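Local coordinates for protein pantothenate kinase (Coxiella burnetii, PDB 3TQC) that phosphorylates pantothenate with ATP to give 4'-phosphopantothenate, the first of five steps from pantothenate to coenzyme A, at residues Leu52-Glu57 / His311-Val316; Tyr135-Leu140 / Gly144-Lys149; Glu153-Pro158 / Gly204-Gln209; Gln241-Asp246 / Leu305-Asp310. All blocks are in the same frame, centred on the assembly; numbering follows the deposited sequence.

Interaction 1: Leu52-Glu57 / His311-Val316; sequences LKEVTE and HSIQKV. With ADP (adenosine-5'-diphosphate), chain D.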
# COMPACT_ATOMS: atom_id res chain seq x y z
N LEU B 52 15.18 -20.05 -22.82
CA LEU B 52 15.10 -18.94 -23.75
C LEU B 52 13.65 -18.58 -24.08
O LEU B 52 13.28 -17.41 -24.17
CB LEU B 52 15.85 -19.31 -25.04
CG LEU B 52 15.83 -18.30 -26.18
CD1 LEU B 52 16.37 -16.97 -25.71
CD2 LEU B 52 16.62 -18.83 -27.36
N LYS B 53 12.83 -19.61 -24.26
CA LYS B 53 11.43 -19.46 -24.61
C LYS B 53 10.70 -18.66 -23.56
O LYS B 53 10.08 -17.64 -23.87
CB LYS B 53 10.78 -20.84 -24.75
CG LYS B 53 9.36 -20.81 -25.23
CD LYS B 53 8.81 -22.22 -25.43
CE LYS B 53 7.37 -22.15 -25.87
NZ LYS B 53 7.28 -21.46 -27.18
N GLU B 54 10.81 -19.12 -22.32
CA GLU B 54 10.10 -18.52 -21.20
C GLU B 54 10.57 -17.09 -20.94
O GLU B 54 9.75 -16.21 -20.68
CB GLU B 54 10.28 -19.39 -19.94
CG GLU B 54 9.52 -18.95 -18.72
CD GLU B 54 8.02 -19.22 -18.76
OE1 GLU B 54 7.52 -19.79 -19.74
OE2 GLU B 54 7.34 -18.83 -17.80
N VAL B 55 11.88 -16.86 -21.04
CA VAL B 55 12.43 -15.51 -20.91
C VAL B 55 11.91 -14.61 -22.01
O VAL B 55 11.50 -13.47 -21.76
CB VAL B 55 13.97 -15.48 -21.03
CG1 VAL B 55 14.46 -14.04 -21.07
CG2 VAL B 55 14.63 -16.22 -19.88
N THR B 56 11.93 -15.11 -23.25
CA THR B 56 11.51 -14.30 -24.37
C THR B 56 10.01 -14.00 -24.30
O THR B 56 9.60 -12.87 -24.54
CB THR B 56 11.83 -14.96 -25.72
OG1 THR B 56 13.23 -15.24 -25.80
CG2 THR B 56 11.44 -14.03 -26.86
N GLU B 57 9.20 -15.00 -23.97
CA GLU B 57 7.76 -14.90 -24.10
C GLU B 57 7.13 -14.25 -22.88
O GLU B 57 6.16 -13.52 -23.02
CB GLU B 57 7.12 -16.28 -24.36
CG GLU B 57 7.34 -16.84 -25.78
CD GLU B 57 6.74 -18.24 -25.96
OE1 GLU B 57 6.05 -18.73 -25.03
OE2 GLU B 57 6.95 -18.86 -27.03
N HIS B 311 7.14 -24.81 -14.12
CA HIS B 311 7.58 -23.42 -13.91
C HIS B 311 7.09 -22.39 -14.93
O HIS B 311 7.24 -21.18 -14.71
CB HIS B 311 9.10 -23.29 -13.80
CG HIS B 311 9.66 -23.86 -12.54
ND1 HIS B 311 9.81 -23.11 -11.40
CD2 HIS B 311 10.12 -25.10 -12.24
CE1 HIS B 311 10.34 -23.86 -10.45
NE2 HIS B 311 10.54 -25.07 -10.94
N SER B 312 6.52 -22.84 -16.03
CA SER B 312 6.06 -21.94 -17.06
C SER B 312 4.91 -21.10 -16.51
O SER B 312 4.10 -21.60 -15.72
CB SER B 312 5.67 -22.70 -18.34
OG SER B 312 4.60 -23.59 -18.11
N ILE B 313 4.87 -19.82 -16.86
CA ILE B 313 3.80 -18.96 -16.44
C ILE B 313 2.58 -19.30 -17.28
O ILE B 313 2.65 -19.29 -18.50
CB ILE B 313 4.15 -17.48 -16.60
CG1 ILE B 313 5.35 -17.12 -15.72
CG2 ILE B 313 2.96 -16.59 -16.21
CD1 ILE B 313 5.17 -17.53 -14.28
N GLN B 314 1.47 -19.61 -16.60
CA GLN B 314 0.23 -19.97 -17.27
C GLN B 314 -0.84 -18.91 -17.10
O GLN B 314 -1.79 -18.86 -17.89
CB GLN B 314 -0.29 -21.31 -16.78
CG GLN B 314 0.57 -22.53 -17.19
CD GLN B 314 0.95 -22.58 -18.69
OE1 GLN B 314 2.14 -22.73 -19.04
NE2 GLN B 314 -0.05 -22.45 -19.57
N LYS B 315 -0.70 -18.05 -16.10
CA LYS B 315 -1.65 -16.98 -15.90
C LYS B 315 -0.95 -15.77 -15.29
O LYS B 315 -0.11 -15.93 -14.40
CB LYS B 315 -2.77 -17.48 -14.99
CG LYS B 315 -4.12 -16.81 -15.19
CD LYS B 315 -5.27 -17.64 -14.55
CE LYS B 315 -5.28 -19.15 -14.95
NZ LYS B 315 -6.54 -19.89 -14.56
N VAL B 316 -1.29 -14.59 -15.79
CA VAL B 316 -0.84 -13.33 -15.18
C VAL B 316 -2.04 -12.48 -14.80
O VAL B 316 -2.97 -12.31 -15.58
CB VAL B 316 0.04 -12.51 -16.16
CG1 VAL B 316 0.56 -11.27 -15.49
CG2 VAL B 316 1.19 -13.38 -16.65
PB ADP D . 12.80 -18.78 -4.14
O1B ADP D . 13.80 -17.71 -4.43
O2B ADP D . 11.38 -18.30 -4.16
O3B ADP D . 13.11 -19.63 -2.93
PA ADP D . 14.11 -19.95 -6.37
O1A ADP D . 14.07 -18.70 -7.21
O2A ADP D . 15.36 -20.35 -5.64
O3A ADP D . 12.91 -19.88 -5.31
O5' ADP D . 13.69 -21.18 -7.27
C5' ADP D . 13.20 -22.38 -6.70
C4' ADP D . 13.62 -23.56 -7.56
O4' ADP D . 12.89 -23.56 -8.78
C3' ADP D . 15.08 -23.49 -7.95
O3' ADP D . 15.60 -24.82 -7.97
C2' ADP D . 15.10 -22.87 -9.32
O2' ADP D . 16.16 -23.38 -10.11
C1' ADP D . 13.76 -23.29 -9.89
N9 ADP D . 13.11 -22.27 -10.74
C8 ADP D . 12.69 -21.07 -10.32
N7 ADP D . 12.11 -20.39 -11.34
C5 ADP D . 12.18 -21.17 -12.42
C6 ADP D . 11.73 -21.04 -13.80
N6 ADP D . 11.13 -19.89 -14.18
N1 ADP D . 11.97 -22.07 -14.62
C2 ADP D . 12.58 -23.21 -14.22
N3 ADP D . 13.01 -23.39 -12.95
C4 ADP D . 12.83 -22.42 -12.03
O HOH W 1 8.49 -18.96 -15.62
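Glu54, on the first turn of helix 52-84, reaches across to the backbone of Ser312 and Ile313, where the chain enters strand 313-319, next to the outermost strand 16-20 in the mixed sheet of this P-loop kinase. The tight part lies at this carboxylate. Glu54 OE2 accepts from Ile313 N over 2.8 Å, on its syn side and 20° out of the carboxylate plane, while Ile313 CG1 crowds the same oxygen at 3.3 Å. With CG anti to the backbone N (chi1 -176°) and a bend at chi2, the chain delivers the carboxylate onto the strand start. Its other oxygen, OE1, rests against Ser312 CB and is paired with Arg21, so both charged oxygens are gripped. Arg21 also binds Glu57 OE1, and within the helix Lys53 NZ pairs with Glu57 OE2 at 2.6 Å. The looser side faces the nucleotide, where a water takes over, donating to Glu54 OE2 and His311 O and accepting only weakly from ADP N6. Beyond it the adenine covers one face of the His311 imidazole, with ADP C4 3.1 Å above the imidazole plane, offset toward the rim.

Interaction 2: Tyr135-Leu140 / Gly144-Lys149; sequences YSNAKL and GLMKRK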
# COMPACT_ATOMS: atom_id res chain seq x y z
N TYR B 135 17.20 -12.74 11.41
CA TYR B 135 18.08 -12.80 12.58
C TYR B 135 19.06 -13.95 12.37
O TYR B 135 18.72 -14.95 11.74
CB TYR B 135 17.28 -13.01 13.87
CG TYR B 135 16.40 -11.84 14.32
CD1 TYR B 135 16.95 -10.59 14.60
CD2 TYR B 135 15.03 -12.00 14.49
CE1 TYR B 135 16.15 -9.53 15.02
CE2 TYR B 135 14.22 -10.94 14.90
CZ TYR B 135 14.79 -9.71 15.17
OH TYR B 135 13.98 -8.68 15.60
N SER B 136 20.26 -13.82 12.91
CA SER B 136 21.24 -14.89 12.85
C SER B 136 20.71 -16.13 13.55
O SER B 136 19.79 -16.06 14.37
CB SER B 136 22.52 -14.46 13.55
OG SER B 136 22.23 -14.18 14.90
N ASN B 137 21.31 -17.27 13.24
CA ASN B 137 20.93 -18.53 13.88
C ASN B 137 21.07 -18.44 15.40
O ASN B 137 20.19 -18.89 16.13
CB ASN B 137 21.76 -19.71 13.35
CG ASN B 137 21.34 -20.13 11.94
OD1 ASN B 137 20.31 -19.71 11.43
ND2 ASN B 137 22.16 -20.98 11.32
N ALA B 138 22.14 -17.82 15.88
CA ALA B 138 22.37 -17.68 17.31
C ALA B 138 21.22 -16.92 17.99
O ALA B 138 20.75 -17.33 19.05
CB ALA B 138 23.70 -16.99 17.57
N LYS B 139 20.76 -15.82 17.38
CA LYS B 139 19.62 -15.07 17.92
C LYS B 139 18.34 -15.88 17.85
O LYS B 139 17.54 -15.87 18.79
CB LYS B 139 19.40 -13.74 17.19
CG LYS B 139 20.36 -12.62 17.58
CD LYS B 139 19.93 -11.33 16.87
CE LYS B 139 21.06 -10.32 16.72
NZ LYS B 139 20.69 -9.24 15.73
N LEU B 140 18.13 -16.55 16.73
CA LEU B 140 16.94 -17.38 16.54
C LEU B 140 16.91 -18.51 17.56
O LEU B 140 15.85 -18.87 18.04
CB LEU B 140 16.86 -17.96 15.13
CG LEU B 140 16.63 -16.99 13.96
CD1 LEU B 140 16.89 -17.72 12.66
CD2 LEU B 140 15.23 -16.41 13.98
N GLY B 144 14.23 -19.57 20.48
CA GLY B 144 13.55 -20.81 20.10
C GLY B 144 12.92 -20.81 18.72
O GLY B 144 12.02 -21.60 18.44
N LEU B 145 13.42 -19.93 17.85
CA LEU B 145 12.79 -19.67 16.56
C LEU B 145 13.50 -20.33 15.37
O LEU B 145 13.17 -20.01 14.22
CB LEU B 145 12.69 -18.16 16.33
CG LEU B 145 11.80 -17.37 17.30
CD1 LEU B 145 11.86 -15.87 16.99
CD2 LEU B 145 10.35 -17.88 17.30
N MET B 146 14.42 -21.26 15.61
CA MET B 146 15.11 -21.94 14.51
C MET B 146 14.18 -22.81 13.64
O MET B 146 14.54 -23.18 12.52
CB MET B 146 16.28 -22.78 15.00
CG MET B 146 17.58 -22.00 15.22
SD MET B 146 18.34 -21.30 13.73
CE MET B 146 18.84 -22.78 12.86
N LYS B 147 13.00 -23.15 14.15
CA LYS B 147 12.01 -23.90 13.36
C LYS B 147 11.06 -22.93 12.64
O LYS B 147 10.13 -23.35 11.95
CB LYS B 147 11.24 -24.87 14.26
CG LYS B 147 11.29 -26.36 13.83
CD LYS B 147 12.72 -26.93 13.81
CE LYS B 147 12.84 -28.24 12.98
NZ LYS B 147 11.83 -29.32 13.29
N ARG B 148 11.31 -21.63 12.80
CA ARG B 148 10.41 -20.59 12.32
C ARG B 148 11.16 -19.58 11.41
O ARG B 148 10.77 -18.43 11.30
CB ARG B 148 9.82 -19.87 13.53
CG ARG B 148 9.10 -20.80 14.52
CD ARG B 148 7.67 -21.14 14.09
NE ARG B 148 6.80 -19.97 14.15
CZ ARG B 148 5.47 -20.01 14.08
NH1 ARG B 148 4.81 -21.17 13.96
NH2 ARG B 148 4.78 -18.87 14.15
N LYS B 149 12.22 -20.04 10.77
CA LYS B 149 13.02 -19.20 9.90
C LYS B 149 12.14 -18.90 8.71
O LYS B 149 11.55 -19.80 8.15
CB LYS B 149 14.27 -19.95 9.46
CG LYS B 149 15.54 -19.12 9.40
CD LYS B 149 16.75 -20.02 9.27
CE LYS B 149 18.04 -19.26 9.41
NZ LYS B 149 19.23 -20.08 9.05
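Lys149 NZ donates to Asn137 OD1 at 2.6 Å, lying in the carbonyl plane on a lone pair with a C=O...N angle of 132°. The extended lysine meets the amide at about a right angle; its ammonium group also bonds Tyr179 OH and makes a cation-pi contact with Tyr184, whose carbonyl receives Asn137 ND2. At the same amide, Met146 SD makes a separate close contact, 3.4 Å from Asn137 OD1. A second hydrogen bond, between backbones, runs from Leu145 N to Leu140 O at 2.7 Å. It belongs to a Schellman motif that ends helix 137-142, with Gly144 at positive phi (72°) turning the chain out of the helix; at the other end Ser136 is the N-cap, its OG accepting weakly from Lys139 N. Apolar packing fills the angle between helix and returning loop. Leu140 spreads its two methyls between partners: CD2 lies 3.9 Å from Leu145 CB, and CD1 3.8 Å from Lys149 CE, against the aliphatic part of the lysine. Met146, folded back by bends at chi2 and chi3, lays SD 3.9 Å from Leu140 CB.

Interaction 3: Glu153-Pro158 / Gly204-Gln209; sequences ESYDMP and GLNILQ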
# COMPACT_ATOMS: atom_id res chain seq x y z
N GLU B 153 8.49 -13.42 12.77
CA GLU B 153 9.24 -13.19 14.00
C GLU B 153 10.74 -13.49 13.85
O GLU B 153 11.52 -13.21 14.75
CB GLU B 153 8.63 -13.98 15.17
CG GLU B 153 8.59 -15.52 15.01
CD GLU B 153 7.30 -16.05 14.37
OE1 GLU B 153 6.58 -15.28 13.71
OE2 GLU B 153 7.01 -17.26 14.54
N SER B 154 11.12 -14.03 12.69
CA SER B 154 12.50 -14.40 12.41
C SER B 154 13.28 -13.27 11.74
O SER B 154 14.50 -13.36 11.66
CB SER B 154 12.55 -15.65 11.53
OG SER B 154 12.02 -15.40 10.24
N TYR B 155 12.59 -12.22 11.28
CA TYR B 155 13.23 -11.08 10.62
C TYR B 155 13.46 -9.90 11.53
O TYR B 155 12.63 -9.59 12.39
CB TYR B 155 12.37 -10.56 9.45
CG TYR B 155 12.20 -11.55 8.34
CD1 TYR B 155 13.10 -11.60 7.26
CD2 TYR B 155 11.17 -12.46 8.36
CE1 TYR B 155 12.94 -12.52 6.24
CE2 TYR B 155 11.00 -13.37 7.37
CZ TYR B 155 11.87 -13.40 6.31
OH TYR B 155 11.66 -14.34 5.34
N ASP B 156 14.57 -9.21 11.29
CA ASP B 156 14.85 -7.93 11.89
C ASP B 156 14.07 -6.86 11.12
O ASP B 156 14.59 -6.22 10.20
CB ASP B 156 16.36 -7.68 11.84
CG ASP B 156 16.77 -6.44 12.61
OD1 ASP B 156 15.90 -5.60 12.87
OD2 ASP B 156 17.97 -6.32 12.93
N MET B 157 12.81 -6.64 11.49
CA MET B 157 11.97 -5.72 10.73
C MET B 157 12.42 -4.27 10.85
O MET B 157 12.41 -3.56 9.87
CB MET B 157 10.50 -5.85 11.15
CG MET B 157 9.49 -5.25 10.15
SD MET B 157 9.56 -5.93 8.47
CE MET B 157 10.04 -7.61 8.88
N PRO B 158 12.83 -3.83 12.04
CA PRO B 158 13.28 -2.44 12.08
C PRO B 158 14.46 -2.20 11.13
O PRO B 158 14.56 -1.13 10.53
CB PRO B 158 13.71 -2.24 13.55
CG PRO B 158 13.00 -3.31 14.32
CD PRO B 158 12.78 -4.45 13.38
N GLY B 204 11.38 -11.29 -1.19
CA GLY B 204 11.37 -12.07 0.04
C GLY B 204 9.98 -12.55 0.39
O GLY B 204 8.98 -12.02 -0.09
N LEU B 205 9.94 -13.54 1.27
CA LEU B 205 8.69 -14.12 1.77
C LEU B 205 7.68 -13.07 2.29
O LEU B 205 6.48 -13.21 2.09
CB LEU B 205 8.99 -15.08 2.94
CG LEU B 205 10.04 -16.18 2.73
CD1 LEU B 205 10.18 -17.07 3.97
CD2 LEU B 205 9.69 -17.03 1.51
N ASN B 206 8.20 -12.04 2.95
CA ASN B 206 7.42 -11.27 3.91
C ASN B 206 7.04 -9.87 3.48
O ASN B 206 6.60 -9.08 4.31
CB ASN B 206 8.20 -11.17 5.22
CG ASN B 206 9.59 -10.54 5.03
OD1 ASN B 206 10.16 -10.60 3.95
ND2 ASN B 206 10.15 -9.98 6.10
N ILE B 207 7.24 -9.53 2.21
CA ILE B 207 7.18 -8.13 1.81
C ILE B 207 5.78 -7.55 1.76
O ILE B 207 5.62 -6.33 1.70
CB ILE B 207 7.86 -7.87 0.47
CG1 ILE B 207 7.22 -8.73 -0.62
CG2 ILE B 207 9.33 -8.10 0.60
CD1 ILE B 207 7.44 -8.17 -2.02
N LEU B 208 4.77 -8.42 1.75
CA LEU B 208 3.38 -8.02 1.69
C LEU B 208 2.70 -8.05 3.07
O LEU B 208 1.52 -7.72 3.20
CB LEU B 208 2.63 -8.92 0.72
CG LEU B 208 3.22 -8.91 -0.68
CD1 LEU B 208 2.40 -9.73 -1.66
CD2 LEU B 208 3.35 -7.47 -1.16
N GLN B 209 3.46 -8.44 4.08
CA GLN B 209 2.93 -8.55 5.42
C GLN B 209 2.90 -7.21 6.13
O GLN B 209 3.38 -6.21 5.60
CB GLN B 209 3.79 -9.52 6.23
CG GLN B 209 3.81 -10.93 5.69
CD GLN B 209 4.83 -11.80 6.40
OE1 GLN B 209 5.42 -11.39 7.41
NE2 GLN B 209 5.04 -13.00 5.89
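The side-chain amide of Asn206 lies flat over one face of the Tyr155 ring, the two planes only 21° apart. Its ND2 sits over the ring centre, 3.3 Å above the plane, and is 3.4 Å from Tyr155 CG. This is a stack of amide on aromatic ring rather than a hydrogen bond, and none crosses between the two segments. Asn206 achieves it with CG placed between the backbone N and the carbonyl carbon (chi1 57°), which lifts the amide off the turn and onto the tyrosine. Met157, from the first turn of helix 157-168, runs past the asparagine in the opposite direction; its chain is bent at chi2, and its methyl CE comes to 3.7 Å from Asn206 ND2. Leu205 meets the far end of the tyrosine, crossing it at about a right angle with CD1 3.4 Å from Tyr155 OH. Thr130 also touches both Tyr155 and Asn206. Residues 204-209 make two successive type I turns straight after strand 199-203, which runs parallel to strand 93-99. Leu205 packs on Val101, predicted to bind ATP, and the contact joins the loop before helix 157-168 to the surroundings of the P-loop in the P-loop NTPase fold of the phosphoribulokinase/uridine kinase family.

Interaction 4: Gln241-Asp246 / Leu305-Asp310; sequences QKWYID and LEKAAD. With ADP (adenosine-5'-diphosphate), chain D.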
# COMPACT_ATOMS: atom_id res chain seq x y z
N GLN B 241 6.11 -27.73 -3.16
CA GLN B 241 6.67 -28.82 -2.38
C GLN B 241 7.69 -29.58 -3.21
O GLN B 241 8.83 -29.75 -2.79
CB GLN B 241 5.56 -29.77 -1.90
CG GLN B 241 6.03 -31.02 -1.18
CD GLN B 241 4.88 -31.85 -0.61
OE1 GLN B 241 3.90 -31.31 -0.09
NE2 GLN B 241 5.00 -33.15 -0.72
N LYS B 242 7.28 -30.01 -4.41
CA LYS B 242 8.19 -30.73 -5.29
C LYS B 242 9.41 -29.88 -5.67
O LYS B 242 10.53 -30.38 -5.67
CB LYS B 242 7.49 -31.22 -6.55
CG LYS B 242 8.42 -32.02 -7.47
CD LYS B 242 7.65 -32.94 -8.42
CE LYS B 242 8.49 -33.24 -9.65
NZ LYS B 242 9.86 -33.68 -9.29
N TRP B 243 9.20 -28.60 -5.96
CA TRP B 243 10.33 -27.76 -6.33
C TRP B 243 11.26 -27.63 -5.15
O TRP B 243 12.48 -27.61 -5.29
CB TRP B 243 9.89 -26.38 -6.75
CG TRP B 243 9.06 -26.35 -7.98
CD1 TRP B 243 9.02 -27.29 -8.97
CD2 TRP B 243 8.16 -25.31 -8.38
NE1 TRP B 243 8.14 -26.90 -9.94
CE2 TRP B 243 7.60 -25.68 -9.60
CE3 TRP B 243 7.76 -24.09 -7.79
CZ2 TRP B 243 6.67 -24.89 -10.27
CZ3 TRP B 243 6.84 -23.31 -8.45
CH2 TRP B 243 6.30 -23.71 -9.68
N TYR B 244 10.66 -27.51 -3.97
CA TYR B 244 11.44 -27.42 -2.75
C TYR B 244 12.23 -28.70 -2.54
O TYR B 244 13.44 -28.66 -2.34
CB TYR B 244 10.53 -27.13 -1.56
CG TYR B 244 11.33 -27.08 -0.30
CD1 TYR B 244 11.94 -25.90 0.09
CD2 TYR B 244 11.51 -28.21 0.48
CE1 TYR B 244 12.70 -25.86 1.24
CE2 TYR B 244 12.26 -28.17 1.62
CZ TYR B 244 12.86 -27.00 1.99
OH TYR B 244 13.62 -26.95 3.14
N ILE B 245 11.56 -29.85 -2.60
CA ILE B 245 12.23 -31.11 -2.34
C ILE B 245 13.34 -31.35 -3.36
O ILE B 245 14.41 -31.80 -3.00
CB ILE B 245 11.25 -32.31 -2.28
CG1 ILE B 245 10.36 -32.20 -1.04
CG2 ILE B 245 12.00 -33.64 -2.24
CD1 ILE B 245 9.12 -33.08 -1.09
N ASP B 246 13.09 -31.04 -4.62
CA ASP B 246 14.14 -31.18 -5.62
C ASP B 246 15.31 -30.24 -5.34
O ASP B 246 16.46 -30.65 -5.44
CB ASP B 246 13.60 -30.93 -7.03
CG ASP B 246 12.73 -32.07 -7.52
OD1 ASP B 246 12.64 -33.11 -6.82
OD2 ASP B 246 12.12 -31.93 -8.61
N LEU B 305 1.94 -13.75 -10.92
CA LEU B 305 2.40 -14.68 -11.92
C LEU B 305 2.07 -16.04 -11.39
O LEU B 305 2.48 -16.39 -10.29
CB LEU B 305 3.90 -14.58 -12.12
CG LEU B 305 4.48 -13.27 -12.60
CD1 LEU B 305 6.01 -13.36 -12.58
CD2 LEU B 305 3.97 -12.97 -13.98
N GLU B 306 1.29 -16.79 -12.15
CA GLU B 306 0.84 -18.10 -11.74
C GLU B 306 1.59 -19.14 -12.57
O GLU B 306 1.50 -19.16 -13.79
CB GLU B 306 -0.69 -18.20 -11.91
CG GLU B 306 -1.30 -19.47 -11.34
CD GLU B 306 -2.81 -19.54 -11.53
OE1 GLU B 306 -3.54 -18.67 -10.99
OE2 GLU B 306 -3.27 -20.47 -12.21
N LYS B 307 2.33 -20.00 -11.88
CA LYS B 307 3.18 -20.99 -12.52
C LYS B 307 2.51 -22.35 -12.60
O LYS B 307 1.84 -22.77 -11.67
CB LYS B 307 4.51 -21.11 -11.76
CG LYS B 307 5.44 -19.93 -11.98
CD LYS B 307 6.58 -19.89 -11.00
CE LYS B 307 7.70 -20.80 -11.36
NZ LYS B 307 8.89 -20.52 -10.51
N ALA B 308 2.69 -23.04 -13.73
CA ALA B 308 2.39 -24.47 -13.83
C ALA B 308 3.55 -25.26 -13.23
O ALA B 308 4.59 -24.69 -12.92
CB ALA B 308 2.16 -24.87 -15.27
N ALA B 309 3.38 -26.57 -13.07
CA ALA B 309 4.37 -27.44 -12.40
C ALA B 309 5.74 -27.45 -13.07
O ALA B 309 6.75 -27.77 -12.44
CB ALA B 309 3.82 -28.88 -12.28
N ASP B 310 5.79 -27.13 -14.36
CA ASP B 310 7.06 -27.06 -15.07
C ASP B 310 7.70 -25.67 -14.97
O ASP B 310 8.67 -25.40 -15.66
CB ASP B 310 6.86 -27.46 -16.54
CG ASP B 310 6.00 -26.46 -17.31
OD1 ASP B 310 5.62 -25.43 -16.72
OD2 ASP B 310 5.70 -26.71 -18.50
PB ADP D . 12.80 -18.78 -4.14
O1B ADP D . 13.80 -17.71 -4.43
O2B ADP D . 11.38 -18.30 -4.16
O3B ADP D . 13.11 -19.63 -2.93
PA ADP D . 14.11 -19.95 -6.37
O1A ADP D . 14.07 -18.70 -7.21
O2A ADP D . 15.36 -20.35 -5.64
O3A ADP D . 12.91 -19.88 -5.31
O5' ADP D . 13.69 -21.18 -7.27
C5' ADP D . 13.20 -22.38 -6.70
C4' ADP D . 13.62 -23.56 -7.56
O4' ADP D . 12.89 -23.56 -8.78
C3' ADP D . 15.08 -23.49 -7.95
O3' ADP D . 15.60 -24.82 -7.97
C2' ADP D . 15.10 -22.87 -9.32
O2' ADP D . 16.16 -23.38 -10.11
C1' ADP D . 13.76 -23.29 -9.89
N9 ADP D . 13.11 -22.27 -10.74
C8 ADP D . 12.69 -21.07 -10.32
N7 ADP D . 12.11 -20.39 -11.34
C5 ADP D . 12.18 -21.17 -12.42
C6 ADP D . 11.73 -21.04 -13.80
N6 ADP D . 11.13 -19.89 -14.18
N1 ADP D . 11.97 -22.07 -14.62
C2 ADP D . 12.58 -23.21 -14.22
N3 ADP D . 13.01 -23.39 -12.95
C4 ADP D . 12.83 -22.42 -12.03
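Lys307, the last residue of strand 303-307, bends round the far corner of the Trp243 indole, which projects from helix 237-253. Its CB lies 3.8 Å from Trp243 CH2, and CE comes closer still, at 3.6 Å. The bend at chi3 (81°) then carries the ammonium group across toward the six-membered ring, in an off-centre cation-pi contact with NZ 4.6 Å from the ring centroid and 33° off its normal. NZ is fixed by hydrogen bonds to Val103 O and His311 ND1, and is 3.3 Å from ADP N7; its positive charge probably polarises the neighbouring purine and indole.

At Ala308 the strand has ended, and the contact passes from side chain to backbone: its carbonyl oxygen faces the indole edge, in the ring plane and 3.4 Å from Trp243 CZ2. Ala309 supplies the hydrogen bond. Its O accepts from Trp243 NE1 at 3.0 Å, almost within the indole plane, although the donor is tilted 34° from the carbonyl plane. The methyl groups of both alanines point away from the helix, so it is their carbonyls, not their methyls, that meet the ring edge, and together with Lys307 they set the rotation of the indole. Asp310 then leads into His311, on which Trp243 stacks. Lys307 and His311 thus line the adenine pocket, backed by Trp243 as a second-shell residue, with Val103 of the P-loop touching both Trp243 and Lys307, in this member of the P-loop kinases.

Interactions 1 and 4 sit together on one side of the chain's centre, their centres about 14 Å apart, and both touch ADP. They share the antiparallel pair of strands 303-307 and 313-319, where Gln314 and Lys315 both face Glu306 in a classic beta bulge. Interactions 2 and 3, about 13 Å apart between centres, occupy the opposite side from interaction 1; the Arg148-Glu153 salt bridge and a Tyr135-Ser154 backbone bond tie them together. Interactions 1 and 2 are about 36 Å apart between centres. Along the chain, interactions 2, 3 and 4 all fall inside the long loop that interaction 1 closes, so the C-terminal strands return to complete the adenine site begun near the N-terminus.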